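Local atomic coordinates of glycerol kinase, putative (Plasmodium falciparum, PDB entry 2W40), a protein that probably catalyses the ATP-dependent phosphorylation of glycerol to sn-glycerol 3-phosphate, and is seen here with glycerol bound. Residues Gly80-Arg85 against Gln249-Ile254; Asn166-Leu171 against Val184-Arg189; Lys220-Asn225 against Gly244-Gln249. All blocks are in the same frame, centred on the assembly; numbering follows the deposited sequence. Where two conformers were deposited one is given.

Interaction 1 (Gly80-Arg85 against Gln249-Ile254). With GOL (glycerol), chain B.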
ATOM      1  N   GLY C  80      -5.949  21.042 -35.503  1.00  8.56           N
ATOM      2  CA  GLY C  80      -5.388  21.624 -34.257  1.00  8.63           C
ATOM      3  C   GLY C  80      -4.676  20.513 -33.453  1.00  8.78           C
ATOM      4  O   GLY C  80      -5.074  19.341 -33.478  1.00  9.09           O
ATOM      5  N   ILE C  81      -3.574  20.919 -32.823  1.00  7.96           N
ATOM      6  CA  ILE C  81      -2.719  20.029 -32.083  1.00  8.90           C
ATOM      7  C   ILE C  81      -2.658  20.482 -30.632  1.00  7.42           C
ATOM      8  O   ILE C  81      -2.431  21.672 -30.334  1.00  7.43           O
ATOM      9  CB  ILE C  81      -1.303  19.993 -32.679  1.00  9.32           C
ATOM     10  CG1 ILE C  81      -1.414  19.286 -34.030  1.00 11.39           C
ATOM     11  CG2 ILE C  81      -0.329  19.284 -31.722  1.00 11.31           C
ATOM     12  CD1 ILE C  81      -0.162  19.135 -34.829  1.00 13.71           C
ATOM     13  N   THR C  82      -2.871  19.530 -29.698  1.00  8.81           N
ATOM     14  CA  THR C  82      -2.614  19.765 -28.296  1.00  7.61           C
ATOM     15  C   THR C  82      -1.973  18.563 -27.682  1.00  8.17           C
ATOM     16  O   THR C  82      -2.036  17.469 -28.252  1.00  8.45           O
ATOM     17  CB  THR C  82      -3.941  20.224 -27.585  1.00  9.14           C
ATOM     18  OG1 THR C  82      -3.610  20.754 -26.320  1.00  8.50           O
ATOM     19  CG2 THR C  82      -4.981  19.119 -27.501  1.00 11.62           C
ATOM     20  N   ASN C  83      -1.317  18.756 -26.556  1.00  7.34           N
ATOM     21  CA  ASN C  83      -0.384  17.716 -26.101  1.00  7.89           C
ATOM     22  C   ASN C  83      -0.009  17.829 -24.660  1.00  7.57           C
ATOM     23  O   ASN C  83      -0.033  18.907 -24.089  1.00  6.49           O
ATOM     24  CB  ASN C  83       0.949  17.916 -26.869  1.00  7.73           C
ATOM     25  CG  ASN C  83       1.532  19.337 -26.640  1.00  6.23           C
ATOM     26  OD1 ASN C  83       0.993  20.333 -27.184  1.00  6.79           O
ATOM     27  ND2 ASN C  83       2.724  19.434 -25.897  1.00  6.75           N
ATOM     28  N   GLN C  84       0.322  16.685 -24.074  1.00  6.18           N
ATOM     29  CA  GLN C  84       0.993  16.602 -22.799  1.00  5.93           C
ATOM     30  C   GLN C  84       2.233  17.543 -22.877  1.00  5.27           C
ATOM     31  O   GLN C  84       3.044  17.462 -23.842  1.00  4.86           O
ATOM     32  CB  GLN C  84       1.455  15.147 -22.563  1.00  7.23           C
ATOM     33  CG  GLN C  84       2.208  14.492 -23.699  1.00  5.66           C
ATOM     34  CD  GLN C  84       3.114  13.321 -23.292  1.00  5.30           C
ATOM     35  OE1 GLN C  84       3.657  13.299 -22.185  1.00  7.29           O
ATOM     36  NE2 GLN C  84       3.347  12.407 -24.231  1.00  8.05           N
ATOM     37  N   ARG C  85       2.337  18.425 -21.906  1.00  6.51           N
ATOM     38  CA  ARG C  85       3.353  19.446 -21.873  1.00  6.04           C
ATOM     39  C   ARG C  85       4.665  18.842 -21.237  1.00  6.47           C
ATOM     40  O   ARG C  85       4.601  17.728 -20.686  1.00  5.84           O
ATOM     41  CB  ARG C  85       2.845  20.621 -21.112  1.00  7.50           C
ATOM     42  CG  ARG C  85       1.571  21.251 -21.727  1.00  6.85           C
ATOM     43  CD  ARG C  85       0.872  22.334 -20.829  1.00  8.11           C
ATOM     44  NE  ARG C  85       0.553  21.703 -19.572  1.00  7.14           N
ATOM     45  CZ  ARG C  85       0.248  22.354 -18.449  1.00 10.34           C
ATOM     46  NH1 ARG C  85       0.076  23.676 -18.470  1.00 10.56           N
ATOM     47  NH2 ARG C  85       0.186  21.705 -17.296  1.00  7.44           N
ATOM     48  N   GLN C 249      -3.321  21.658 -21.080  1.00  5.76           N
ATOM     49  CA  GLN C 249      -4.106  22.234 -19.937  1.00  7.58           C
ATOM     50  C   GLN C 249      -4.616  23.661 -20.343  1.00  7.91           C
ATOM     51  O   GLN C 249      -5.695  24.104 -19.908  1.00 10.40           O
ATOM     52  CB  GLN C 249      -3.327  22.218 -18.680  1.00 10.65           C
ATOM     53  CG  GLN C 249      -2.973  20.795 -18.200  1.00  8.48           C
ATOM     54  CD  GLN C 249      -4.174  19.835 -18.267  1.00 10.16           C
ATOM     55  OE1 GLN C 249      -5.268  20.244 -17.774  1.00 12.04           O
ATOM     56  NE2 GLN C 249      -4.053  18.670 -18.944  1.00 14.98           N
ATOM     57  N   GLN C 250      -3.801  24.433 -21.085  1.00  8.07           N
ATOM     58  CA  GLN C 250      -4.244  25.697 -21.671  1.00  8.42           C
ATOM     59  C   GLN C 250      -5.348  25.471 -22.706  1.00  7.01           C
ATOM     60  O   GLN C 250      -6.343  26.246 -22.774  1.00  8.59           O
ATOM     61  CB  GLN C 250      -3.019  26.423 -22.265  1.00  7.83           C
ATOM     62  CG  GLN C 250      -2.151  27.051 -21.228  1.00 10.79           C
ATOM     63  CD  GLN C 250      -0.931  26.256 -20.823  1.00  8.69           C
ATOM     64  OE1 GLN C 250      -0.953  25.011 -20.928  1.00  8.91           O
ATOM     65  NE2 GLN C 250       0.127  26.963 -20.228  1.00  8.65           N
ATOM     66  N   SER C 251      -5.263  24.387 -23.448  1.00  8.54           N
ATOM     67  CA  SER C 251      -6.349  23.995 -24.410  1.00  8.93           C
ATOM     68  C   SER C 251      -7.679  23.876 -23.672  1.00  8.57           C
ATOM     69  O   SER C 251      -8.711  24.359 -24.140  1.00  8.64           O
ATOM     70  CB  SER C 251      -6.013  22.755 -25.223  1.00  9.39           C
ATOM     71  OG  SER C 251      -6.792  22.675 -26.376  1.00 10.36           O
ATOM     72  N   ALA C 252      -7.668  23.253 -22.511  1.00 10.22           N
ATOM     73  CA  ALA C 252      -8.843  23.079 -21.705  1.00 11.27           C
ATOM     74  C   ALA C 252      -9.418  24.410 -21.198  1.00 11.09           C
ATOM     75  O   ALA C 252     -10.671  24.554 -21.008  1.00 12.16           O
ATOM     76  CB  ALA C 252      -8.483  22.161 -20.524  1.00 11.27           C
ATOM     77  N   CYS C 253      -8.586  25.414 -20.941  1.00  8.81           N
ATOM     78  CA  CYS C 253      -9.004  26.818 -20.676  1.00 12.04           C
ATOM     79  C   CYS C 253      -9.798  27.412 -21.826  1.00 12.35           C
ATOM     80  O   CYS C 253     -10.839  28.021 -21.608  1.00 13.50           O
ATOM     81  CB  CYS C 253      -7.838  27.739 -20.401  1.00 13.35           C
ATOM     82  SG  CYS C 253      -6.882  27.298 -18.924  1.00 14.55           S
ATOM     83  N   ILE C 254      -9.374  27.117 -23.056  1.00 10.27           N
ATOM     84  CA  ILE C 254     -10.122  27.645 -24.189  0.50 11.48           C
ATOM     85  C   ILE C 254     -11.431  26.852 -24.338  1.00 11.49           C
ATOM     86  O   ILE C 254     -12.485  27.477 -24.552  1.00 13.18           O
ATOM     87  CB  ILE C 254      -9.281  27.680 -25.468  0.50 10.40           C
ATOM     88  CG1 ILE C 254      -8.077  28.605 -25.314  0.50 10.19           C
ATOM     89  CG2 ILE C 254     -10.085  28.220 -26.673  0.50  9.77           C
ATOM     90  CD1 ILE C 254      -7.177  28.591 -26.560  0.50 12.10           C
TER
HETATM   91  C1  GOL B1521      -0.300  16.587 -18.851  1.00 15.35           C
HETATM   92  O1  GOL B1521      -1.663  16.623 -19.330  1.00 18.21           O
HETATM   93  C2  GOL B1521       0.133  17.958 -18.615  1.00  9.08           C
HETATM   94  O2  GOL B1521       0.350  18.670 -19.821  1.00  7.81           O
HETATM   95  C3  GOL B1521       1.450  17.944 -17.776  1.00  7.40           C
HETATM   96  O3  GOL B1521       1.824  19.226 -17.389  1.00  7.34           O
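The glycerol-binding site of this FGGY kinase is built where R85, just past strand 74-83, reaches Q249 and Q250 in the first turn of helix 248-255. CB and CG of Q249 lie over one face of the R85 guanidinium, CB 3.6 Å above its centre. At the guanidinium edge, R85 NH1 gives a bent hydrogen bond (3.0 Å, 142°) to OE1 of Q250, whose NE2 is bonded to I293 O; the donor stands above the carbonyl plane. E308 holds the same nitrogen in a salt bridge. Glycerol O2 is gripped twice by R85, from backbone N at 2.9 Å and from side-chain NE at 3.0 Å, both bonds nearly straight. R85 NH2 adds a bond of 3.0 Å to O3, while NE2 of Q249 reaches O1 at 3.2 Å. With CG beside the backbone N and a bend at chi3 (-58°), NE comes round to share O2 with the backbone N-H. D248, E86 and Y137 complete the hydrogen bonding to glycerol. On the strand, OG1 of T82 packs 3.3 Å from CB of S251 and hydrogen-bonds I246 O. E308, Q250 and Q249 fix the guanidinium, which should set how glycerol presents O2 and O3.

Interaction 2 (Asn166-Leu171 against Val184-Arg189)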
ATOM      1  N   ASN C 166       9.195  19.815 -27.556  1.00  4.99           N
ATOM      2  CA  ASN C 166       8.107  19.205 -26.886  1.00  6.28           C
ATOM      3  C   ASN C 166       7.235  18.347 -27.844  1.00  5.72           C
ATOM      4  O   ASN C 166       7.481  18.308 -29.010  1.00  5.46           O
ATOM      5  CB  ASN C 166       7.291  20.215 -26.145  1.00  5.86           C
ATOM      6  CG  ASN C 166       8.028  20.949 -24.967  1.00  6.75           C
ATOM      7  OD1 ASN C 166       7.915  22.195 -24.883  1.00 10.97           O
ATOM      8  ND2 ASN C 166       8.757  20.233 -24.082  1.00  8.32           N
ATOM      9  N   ILE C 167       6.180  17.717 -27.353  1.00  5.69           N
ATOM     10  CA  ILE C 167       5.439  16.763 -28.162  1.00  6.10           C
ATOM     11  C   ILE C 167       4.747  17.468 -29.360  1.00  5.26           C
ATOM     12  O   ILE C 167       4.659  16.953 -30.431  1.00  8.13           O
ATOM     13  CB  ILE C 167       4.424  16.003 -27.300  1.00  7.42           C
ATOM     14  CG1 ILE C 167       5.139  15.021 -26.357  1.00  8.55           C
ATOM     15  CG2 ILE C 167       3.288  15.317 -28.151  1.00  6.31           C
ATOM     16  CD1 ILE C 167       5.621  13.765 -27.076  1.00 10.32           C
ATOM     17  N   ASN C 168       4.304  18.712 -29.128  1.00  6.97           N
ATOM     18  CA  ASN C 168       3.727  19.465 -30.214  1.00  6.91           C
ATOM     19  C   ASN C 168       4.657  19.671 -31.372  1.00  5.76           C
ATOM     20  O   ASN C 168       4.292  19.445 -32.529  1.00  7.09           O
ATOM     21  CB  ASN C 168       3.230  20.825 -29.788  1.00  6.51           C
ATOM     22  CG  ASN C 168       4.284  21.696 -29.172  1.00  8.70           C
ATOM     23  OD1 ASN C 168       5.040  21.227 -28.288  1.00  9.61           O
ATOM     24  ND2 ASN C 168       4.278  22.985 -29.518  1.00  9.21           N
ATOM     25  N   THR C 169       5.917  20.064 -31.040  1.00  6.54           N
ATOM     26  CA  THR C 169       6.983  20.225 -32.017  1.00  7.53           C
ATOM     27  C   THR C 169       7.270  18.925 -32.783  1.00  7.27           C
ATOM     28  O   THR C 169       7.470  18.919 -34.035  1.00  8.48           O
ATOM     29  CB  THR C 169       8.225  20.794 -31.345  1.00  7.16           C
ATOM     30  OG1 THR C 169       7.864  21.979 -30.657  1.00  8.51           O
ATOM     31  CG2 THR C 169       9.340  21.118 -32.419  1.00  7.96           C
ATOM     32  N   TRP C 170       7.281  17.812 -32.040  1.00  6.42           N
ATOM     33  CA  TRP C 170       7.531  16.496 -32.595  1.00  6.18           C
ATOM     34  C   TRP C 170       6.390  16.153 -33.655  1.00  6.70           C
ATOM     35  O   TRP C 170       6.667  15.693 -34.781  1.00  7.51           O
ATOM     36  CB  TRP C 170       7.612  15.492 -31.464  1.00  7.36           C
ATOM     37  CG  TRP C 170       7.766  14.055 -31.837  1.00  6.35           C
ATOM     38  CD1 TRP C 170       6.879  13.040 -31.552  1.00  7.89           C
ATOM     39  CD2 TRP C 170       8.839  13.445 -32.599  1.00  7.47           C
ATOM     40  NE1 TRP C 170       7.358  11.828 -32.052  1.00  7.92           N
ATOM     41  CE2 TRP C 170       8.529  12.044 -32.723  1.00  6.90           C
ATOM     42  CE3 TRP C 170       9.997  13.955 -33.203  1.00  6.19           C
ATOM     43  CZ2 TRP C 170       9.379  11.131 -33.366  1.00  9.09           C
ATOM     44  CZ3 TRP C 170      10.840  13.073 -33.846  1.00  7.24           C
ATOM     45  CH2 TRP C 170      10.541  11.661 -33.930  1.00 10.66           C
ATOM     46  N   LEU C 171       5.161  16.314 -33.253  1.00  8.24           N
ATOM     47  CA  LEU C 171       4.049  15.992 -34.134  1.00  8.00           C
ATOM     48  C   LEU C 171       4.081  16.841 -35.394  1.00  7.56           C
ATOM     49  O   LEU C 171       3.899  16.354 -36.492  1.00  9.04           O
ATOM     50  CB  LEU C 171       2.732  16.141 -33.354  1.00  6.87           C
ATOM     51  CG  LEU C 171       2.181  14.978 -32.594  1.00 12.25           C
ATOM     52  CD1 LEU C 171       3.196  14.121 -31.856  1.00 12.67           C
ATOM     53  CD2 LEU C 171       0.903  15.309 -31.800  1.00 13.90           C
ATOM     54  N   VAL C 184       3.548  29.555 -27.817  1.00  7.14           N
ATOM     55  CA  VAL C 184       3.910  30.235 -26.571  1.00  8.83           C
ATOM     56  C   VAL C 184       3.532  29.491 -25.272  1.00  7.88           C
ATOM     57  O   VAL C 184       4.235  29.581 -24.253  1.00  9.94           O
ATOM     58  CB  VAL C 184       3.238  31.629 -26.492  1.00 11.87           C
ATOM     59  CG1 VAL C 184       3.790  32.659 -27.472  1.00 14.67           C
ATOM     60  CG2 VAL C 184       1.737  31.520 -26.639  1.00 10.85           C
ATOM     61  N   THR C 185       2.459  28.729 -25.263  1.00  9.05           N
ATOM     62  CA  THR C 185       2.080  27.939 -24.083  1.00  8.52           C
ATOM     63  C   THR C 185       3.049  26.771 -23.791  1.00  7.37           C
ATOM     64  O   THR C 185       3.551  26.666 -22.657  1.00 10.30           O
ATOM     65  CB  THR C 185       0.620  27.473 -24.069  1.00  6.66           C
ATOM     66  OG1 THR C 185       0.393  26.453 -25.074  1.00  9.38           O
ATOM     67  CG2 THR C 185      -0.307  28.696 -24.263  1.00  8.37           C
ATOM     68  N   ASN C 186       3.400  26.000 -24.836  1.00  7.47           N
ATOM     69  CA  ASN C 186       4.368  24.948 -24.678  1.00  8.53           C
ATOM     70  C   ASN C 186       5.770  25.481 -24.376  1.00  8.52           C
ATOM     71  O   ASN C 186       6.458  24.913 -23.518  1.00  7.62           O
ATOM     72  CB  ASN C 186       4.391  24.056 -25.914  1.00  7.54           C
ATOM     73  CG  ASN C 186       3.301  22.943 -25.846  1.00  7.33           C
ATOM     74  OD1 ASN C 186       3.383  22.046 -25.000  1.00  8.62           O
ATOM     75  ND2 ASN C 186       2.356  22.980 -26.747  1.00  8.74           N
ATOM     76  N   ALA C 187       6.148  26.576 -25.031  1.00  8.65           N
ATOM     77  CA  ALA C 187       7.469  27.174 -24.772  1.00  7.33           C
ATOM     78  C   ALA C 187       7.587  27.596 -23.303  1.00  7.00           C
ATOM     79  O   ALA C 187       8.696  27.576 -22.727  1.00  8.57           O
ATOM     80  CB  ALA C 187       7.811  28.333 -25.699  1.00  6.08           C
ATOM     81  N   SER C 188       6.480  28.004 -22.680  1.00  6.77           N
ATOM     82  CA  SER C 188       6.484  28.499 -21.291  1.00  7.78           C
ATOM     83  C   SER C 188       6.708  27.361 -20.235  1.00  8.39           C
ATOM     84  O   SER C 188       6.874  27.643 -19.051  1.00  8.87           O
ATOM     85  CB  SER C 188       5.192  29.247 -21.012  1.00  8.91           C
ATOM     86  OG  SER C 188       4.124  28.369 -20.707  1.00  7.14           O
ATOM     87  N   ARG C 189       6.701  26.092 -20.763  1.00  6.37           N
ATOM     88  CA  ARG C 189       6.783  24.898 -19.949  1.00  6.13           C
ATOM     89  C   ARG C 189       8.184  24.275 -19.956  1.00  7.73           C
ATOM     90  O   ARG C 189       8.425  23.151 -19.497  1.00  7.83           O
ATOM     91  CB  ARG C 189       5.773  23.876 -20.381  1.00  7.23           C
ATOM     92  CG  ARG C 189       4.385  24.444 -20.501  1.00  8.07           C
ATOM     93  CD  ARG C 189       3.886  25.145 -19.260  1.00  8.38           C
ATOM     94  NE  ARG C 189       3.697  24.208 -18.134  1.00  8.66           N
ATOM     95  CZ  ARG C 189       2.943  24.389 -17.059  1.00 10.18           C
ATOM     96  NH1 ARG C 189       2.334  25.559 -16.816  1.00 10.89           N
ATOM     97  NH2 ARG C 189       2.769  23.400 -16.196  1.00 11.24           N
TER
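N168 and N186 meet from opposite directions and lay their side-chain amides on each other, the two planes only 21° from parallel. ND2 of N186 sits 3.4 Å from CG of N168, and OD1 of N168 lies 3.5 Å from CG of N186. The two ND2 atoms, N168 and N186, are also 3.4 Å apart, but as two donors they cannot bond to each other, so the pair is a stack of amides and the hydrogen bonds of both asparagines go to other residues. CG of N168 lies between its backbone N and carbonyl carbon (chi1 58°), a rotation that turns the amide toward N186. Beside this pair, OD1 of N166 comes within 3.4 Å of the backbone O of N186, again a meeting of two acceptors without a bond.

The next shell explains how the groups are held. N186 gives ND2 to D183 OD1 and takes a hydrogen bond at OD1 from N83 ND2, which fixes which way round its amide lies. N168 uses ND2 toward T182, on the same strand as D183. N166 directs ND2 to S139 OG and to T87 O, so its amide is turned by residues of loops. N166 itself is the residue just before helix 167-176, though its side chain makes no capping bond.

Further out, the short helix 184-187 follows directly on strand 181-183, which also runs past N168 and T169. Farther along helix 167-176, L171 packs against strand 3-11 and, with W170, against helix 49-70.

Interaction 3 (Lys220-Asn225 against Gly244-Gln249)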
ATOM      1  N   LYS C 220       5.502  30.377 -31.854  1.00  8.67           N
ATOM      2  CA  LYS C 220       4.371  30.900 -32.605  1.00  8.09           C
ATOM      3  C   LYS C 220       3.225  31.250 -31.676  1.00  8.24           C
ATOM      4  O   LYS C 220       3.138  30.783 -30.574  1.00  8.60           O
ATOM      5  CB  LYS C 220       3.847  29.851 -33.584  1.00  9.06           C
ATOM      6  CG  LYS C 220       4.902  29.374 -34.632  1.00 12.06           C
ATOM      7  CD  LYS C 220       4.871  30.073 -35.850  1.00 12.95           C
ATOM      8  CE  LYS C 220       4.016  29.370 -36.873  1.00 13.01           C
ATOM      9  NZ  LYS C 220       3.877  30.344 -38.021  1.00 15.18           N
ATOM     10  N   SER C 221       2.296  32.032 -32.185  1.00  8.53           N
ATOM     11  CA  SER C 221       1.020  32.248 -31.464  1.00  7.56           C
ATOM     12  C   SER C 221       0.166  30.965 -31.621  1.00  6.04           C
ATOM     13  O   SER C 221       0.495  30.022 -32.385  1.00  8.90           O
ATOM     14  CB  SER C 221       0.284  33.514 -32.011  1.00  8.37           C
ATOM     15  OG  SER C 221      -0.143  33.254 -33.345  1.00  8.83           O
ATOM     16  N   ASN C 222      -0.889  30.867 -30.842  1.00  7.68           N
ATOM     17  CA  ASN C 222      -1.694  29.656 -30.815  1.00  8.19           C
ATOM     18  C   ASN C 222      -2.543  29.383 -32.088  1.00  7.70           C
ATOM     19  O   ASN C 222      -2.817  28.239 -32.400  1.00 10.42           O
ATOM     20  CB  ASN C 222      -2.625  29.613 -29.579  1.00  7.51           C
ATOM     21  CG  ASN C 222      -1.849  29.564 -28.258  1.00  9.54           C
ATOM     22  OD1 ASN C 222      -1.914  30.459 -27.412  1.00 11.62           O
ATOM     23  ND2 ASN C 222      -1.067  28.516 -28.123  1.00  8.13           N
ATOM     24  N   CYS C 223      -2.977  30.457 -32.763  1.00  8.39           N
ATOM     25  CA  CYS C 223      -3.614  30.357 -34.065  1.00  8.52           C
ATOM     26  C   CYS C 223      -2.539  30.832 -35.080  1.00  9.61           C
ATOM     27  O   CYS C 223      -2.109  31.976 -35.053  1.00 10.37           O
ATOM     28  CB  CYS C 223      -4.760  31.330 -34.080  1.00 10.97           C
ATOM     29  SG  CYS C 223      -6.121  30.969 -32.986  1.00 12.82           S
ATOM     30  N   SER C 224      -2.124  29.978 -35.993  1.00  8.37           N
ATOM     31  CA  SER C 224      -0.994  30.311 -36.878  1.00  7.98           C
ATOM     32  C   SER C 224      -0.915  29.358 -38.056  1.00  8.93           C
ATOM     33  O   SER C 224      -1.625  28.411 -38.100  1.00 11.10           O
ATOM     34  CB  SER C 224       0.332  30.387 -36.060  1.00 10.18           C
ATOM     35  OG  SER C 224       1.327  31.174 -36.758  1.00  9.85           O
ATOM     36  N   ASN C 225      -0.050  29.618 -39.020  1.00  8.55           N
ATOM     37  CA  ASN C 225       0.248  28.691 -40.093  1.00  9.82           C
ATOM     38  C   ASN C 225       1.406  27.834 -39.623  1.00  8.85           C
ATOM     39  O   ASN C 225       2.549  28.264 -39.700  1.00 10.48           O
ATOM     40  CB  ASN C 225       0.636  29.442 -41.325  1.00  9.72           C
ATOM     41  CG  ASN C 225       0.843  28.520 -42.535  1.00 12.84           C
ATOM     42  OD1 ASN C 225       0.740  27.328 -42.387  1.00 15.77           O
ATOM     43  ND2 ASN C 225       1.059  29.093 -43.749  1.00 16.33           N
ATOM     44  N   GLY C 244      -3.778  25.368 -35.485  1.00  8.99           N
ATOM     45  CA  GLY C 244      -3.783  25.693 -34.093  1.00  7.99           C
ATOM     46  C   GLY C 244      -2.935  24.750 -33.306  1.00  7.22           C
ATOM     47  O   GLY C 244      -2.832  23.602 -33.634  1.00  7.88           O
ATOM     48  N   CYS C 245      -2.276  25.277 -32.279  1.00  7.21           N
ATOM     49  CA  CYS C 245      -1.422  24.513 -31.408  1.00  7.44           C
ATOM     50  C   CYS C 245      -1.318  25.110 -30.066  1.00  8.08           C
ATOM     51  O   CYS C 245      -1.081  26.297 -29.942  1.00  7.79           O
ATOM     52  CB  CYS C 245      -0.058  24.504 -32.015  1.00 10.03           C
ATOM     53  SG  CYS C 245       1.185  23.381 -31.212  1.00 11.19           S
ATOM     54  N   ILE C 246      -1.503  24.302 -29.043  1.00  8.43           N
ATOM     55  CA  ILE C 246      -1.553  24.780 -27.640  1.00  6.78           C
ATOM     56  C   ILE C 246      -1.265  23.589 -26.700  1.00  7.42           C
ATOM     57  O   ILE C 246      -1.650  22.456 -27.031  1.00  7.80           O
ATOM     58  CB  ILE C 246      -2.934  25.458 -27.351  1.00  6.60           C
ATOM     59  CG1 ILE C 246      -2.941  26.130 -26.017  1.00  7.86           C
ATOM     60  CG2 ILE C 246      -4.073  24.389 -27.530  1.00  7.20           C
ATOM     61  CD1 ILE C 246      -4.030  27.242 -25.840  1.00  7.88           C
ATOM     62  N   GLY C 247      -0.638  23.857 -25.548  1.00  7.38           N
ATOM     63  CA  GLY C 247      -0.479  22.895 -24.491  1.00  7.09           C
ATOM     64  C   GLY C 247      -1.862  22.425 -23.945  1.00  6.34           C
ATOM     65  O   GLY C 247      -2.835  23.169 -23.961  1.00  7.91           O
ATOM     66  N   ASP C 248      -1.954  21.139 -23.576  1.00  4.72           N
ATOM     67  CA  ASP C 248      -3.216  20.533 -23.215  1.00  5.10           C
ATOM     68  C   ASP C 248      -3.989  21.258 -22.160  1.00  7.03           C
ATOM     69  O   ASP C 248      -5.233  21.503 -22.366  1.00  8.33           O
ATOM     70  CB  ASP C 248      -3.169  19.011 -23.035  1.00  6.83           C
ATOM     71  CG  ASP C 248      -2.245  18.509 -21.884  1.00  7.30           C
ATOM     72  OD1 ASP C 248      -1.678  19.324 -21.152  1.00  8.14           O
ATOM     73  OD2 ASP C 248      -2.099  17.255 -21.762  1.00  9.34           O
ATOM     74  N   GLN C 249      -3.321  21.658 -21.080  1.00  5.76           N
ATOM     75  CA  GLN C 249      -4.106  22.234 -19.937  1.00  7.58           C
ATOM     76  C   GLN C 249      -4.616  23.661 -20.343  1.00  7.91           C
ATOM     77  O   GLN C 249      -5.695  24.104 -19.908  1.00 10.40           O
ATOM     78  CB  GLN C 249      -3.327  22.218 -18.680  1.00 10.65           C
ATOM     79  CG  GLN C 249      -2.973  20.795 -18.200  1.00  8.48           C
ATOM     80  CD  GLN C 249      -4.174  19.835 -18.267  1.00 10.16           C
ATOM     81  OE1 GLN C 249      -5.268  20.244 -17.774  1.00 12.04           O
ATOM     82  NE2 GLN C 249      -4.053  18.670 -18.944  1.00 14.98           N
TER
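N222 reaches across to strand 241-247 with both its backbone and its side chain. Its CB stands 3.7 Å from the backbone O of C245, and CG, anti to the carbonyl carbon (chi1 -64°), carries the amide along that strand to within 4.0 Å of CD1 of I246. At the tip, ND2 gives a nearly straight hydrogen bond to C245 O, 2.9 Å with 170° at the hydrogen; the acceptor lies in the amide plane and the donor in the carbonyl plane. The same ND2 rests 3.7 Å from CB of I246, whose side chain runs past it at a slant. OD1 turns to the backbone N of K296.

The backbone of N222 makes the matching link: C245 N donates to N222 O at 3.0 Å, so both polar groups of the C245 backbone are tied to one residue. C223 and G244 then form an antiparallel, non-hydrogen-bonded pair, where the chain approaches strand 225-228, the edge of the six-stranded mixed sheet in the N-terminal half of this actin-like kinase fold. G244 CA also offers a CA-H...O contact to N222 O, at 3.2 Å. K220 NZ reaches forward to S224 OG and N225 O, spanning the corner at 224.

From the N terminus, strand 74-83 and the turn after it supply the first half of interaction 1, whose partner helix comes only 164 residues later. Within that long loop, interaction 2 closes a short one between helix 167-176 and helix 184-187, and interaction 3 then closes another between 220-225 and 244-249; these two follow in series and do not cross. Interactions 1 and 3 share Q249, and their strands 74-83 and 241-247 are sheet neighbours, joined by I81 N to G244 O. CB of N83 packs on I167 of interaction 2, while G247 N of interaction 3 donates to T185 OG1. Sheet, glycerol site and helices 184-187 and 248-255 are thereby joined.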